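Local coordinates for protein CheQ (Campylobacter jejuni subsp. jejuni, PDB 6A51) that probably regulates transcription of the core chemotaxis operon cheVAW together with its partner regulator CheP, at residues N66-E70 against K71-A75. Sequence-based numbering, arbitrary orientation.
Sequences NCILE and KHQQA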
loop_
_atom_site.group_PDB
_atom_site.type_symbol
_atom_site.label_atom_id
_atom_site.label_comp_id
_atom_site.label_asym_id
_atom_site.label_seq_id
_atom_site.Cartn_x
_atom_site.Cartn_y
_atom_site.Cartn_z
ATOM N N ASN A 66 -16.020 1.717 9.148
ATOM C CA ASN A 66 -17.301 2.297 9.515
ATOM C C ASN A 66 -18.464 1.388 9.116
ATOM O O ASN A 66 -19.365 1.168 9.934
ATOM C CB ASN A 66 -17.353 3.694 8.879
ATOM C CG ASN A 66 -18.630 4.462 9.155
ATOM O OD1 ASN A 66 -19.569 3.963 9.784
ATOM N ND2 ASN A 66 -18.647 5.727 8.714
ATOM N N CYS A 67 -18.412 0.752 7.945
ATOM C CA CYS A 67 -19.501 -0.100 7.487
ATOM C C CYS A 67 -19.555 -1.474 8.169
ATOM O O CYS A 67 -20.499 -2.228 7.904
ATOM C CB CYS A 67 -19.424 -0.273 5.960
ATOM S SG CYS A 67 -18.400 -1.648 5.316
ATOM N N ILE A 68 -18.597 -1.824 9.038
ATOM C CA ILE A 68 -18.640 -3.126 9.708
ATOM C C ILE A 68 -19.860 -3.202 10.625
ATOM O O ILE A 68 -20.212 -2.225 11.307
ATOM C CB ILE A 68 -17.332 -3.374 10.485
ATOM C CG1 ILE A 68 -16.131 -3.266 9.550
ATOM C CG2 ILE A 68 -17.302 -4.774 11.087
ATOM C CD1 ILE A 68 -16.124 -4.321 8.472
ATOM N N LEU A 69 -20.523 -4.363 10.641
ATOM C CA LEU A 69 -21.716 -4.557 11.468
ATOM C C LEU A 69 -21.355 -4.652 12.952
ATOM O O LEU A 69 -20.256 -5.084 13.319
ATOM C CB LEU A 69 -22.457 -5.829 11.051
ATOM C CG LEU A 69 -22.675 -6.120 9.566
ATOM C CD1 LEU A 69 -23.195 -7.536 9.360
ATOM C CD2 LEU A 69 -23.628 -5.130 8.963
ATOM N N GLU A 70 -22.303 -4.246 13.818
ATOM C CA GLU A 70 -22.120 -4.450 15.259
ATOM C C GLU A 70 -22.039 -5.926 15.599
ATOM O O GLU A 70 -21.292 -6.313 16.503
ATOM C CB GLU A 70 -23.243 -3.800 16.065
ATOM C CG GLU A 70 -23.060 -2.301 16.281
ATOM C CD GLU A 70 -23.300 -1.478 15.021
ATOM O OE1 GLU A 70 -23.855 -2.026 14.041
ATOM O OE2 GLU A 70 -22.930 -0.281 15.011
ATOM N N LYS A 71 -22.773 -6.762 14.860
ATOM C CA LYS A 71 -22.681 -8.217 14.968
ATOM C C LYS A 71 -21.258 -8.733 14.808
ATOM O O LYS A 71 -21.011 -9.919 15.053
ATOM C CB LYS A 71 -23.564 -8.868 13.901
ATOM C CG LYS A 71 -24.819 -8.049 13.527
ATOM C CD LYS A 71 -25.457 -8.581 12.245
ATOM C CE LYS A 71 -25.275 -10.095 12.121
ATOM N NZ LYS A 71 -25.840 -10.603 10.851
ATOM N N HIS A 72 -20.332 -7.882 14.373
ATOM C CA HIS A 72 -19.002 -8.312 13.990
ATOM C C HIS A 72 -17.891 -7.468 14.593
ATOM O O HIS A 72 -16.721 -7.722 14.286
ATOM C CB HIS A 72 -18.865 -8.303 12.461
ATOM C CG HIS A 72 -19.584 -9.429 11.787
ATOM N ND1 HIS A 72 -20.229 -9.281 10.578
ATOM C CD2 HIS A 72 -19.754 -10.723 12.150
ATOM C CE1 HIS A 72 -20.765 -10.436 10.222
ATOM N NE2 HIS A 72 -20.492 -11.326 11.160
ATOM N N GLN A 73 -18.220 -6.488 15.452
ATOM C CA GLN A 73 -17.213 -5.594 16.026
ATOM C C GLN A 73 -16.095 -6.343 16.742
ATOM O O GLN A 73 -14.972 -5.834 16.844
ATOM C CB GLN A 73 -17.864 -4.618 16.995
ATOM C CG GLN A 73 -18.778 -3.623 16.326
ATOM C CD GLN A 73 -18.023 -2.615 15.475
ATOM O OE1 GLN A 73 -18.363 -2.394 14.311
ATOM N NE2 GLN A 73 -17.002 -1.988 16.060
ATOM N N GLN A 74 -16.377 -7.539 17.253
ATOM C CA GLN A 74 -15.318 -8.334 17.860
ATOM C C GLN A 74 -14.271 -8.719 16.820
ATOM O O GLN A 74 -13.070 -8.502 17.020
ATOM C CB GLN A 74 -15.919 -9.570 18.525
ATOM C CG GLN A 74 -15.041 -10.196 19.588
ATOM C CD GLN A 74 -15.142 -11.708 19.585
ATOM O OE1 GLN A 74 -14.823 -12.359 18.586
ATOM N NE2 GLN A 74 -15.599 -12.275 20.695
ATOM N N ALA A 75 -14.717 -9.278 15.688
ATOM C CA ALA A 75 -13.796 -9.650 14.618
ATOM C C ALA A 75 -13.076 -8.434 14.050
ATOM O O ALA A 75 -11.907 -8.527 13.651
ATOM C CB ALA A 75 -14.546 -10.385 13.510
#
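Gln-73 N and Glu-70 O form the straighter of two backbone hydrogen bonds at this turn, 3.3 Å long with an N-H...O angle of 172°. His-72 N to Leu-69 O, 3.0 Å, is the second, with a less certain donor position. Both bonds link residue i to i+3, which marks the tight turn, with 3-10 character at Glu-70 and Lys-71, that carries the chain from the loop after strand 62-64 into helix 73-77; His-72 holds the N-cap position. Gln-73 folds its side chain back over the turn: with CG beside the backbone N (chi1 -68°), CG comes to 3.6 Å from Glu-70 CA, and a bend at chi2 then turns the amide back, leaving Gln-73 OE1 3.5 Å from Ile-68 O, two acceptors with no hydrogen bond between them. On another side of the turn, Leu-69 extends alongside His-72 and Lys-71, all three pointing the same way. Its CD1 meets His-72 ND1 at 3.7 Å, oblique to the imidazole, and Lys-71 CD at 3.8 Å, contacting the aliphatic part of the lysine. Ile-68 crosses His-72 at about a right angle, CG2 lying 4.1 Å from His-72 CB. Trp-47 touches Ile-68, Leu-69 and His-72, while helix 30-37 packs against Ile-68 through Phe-33.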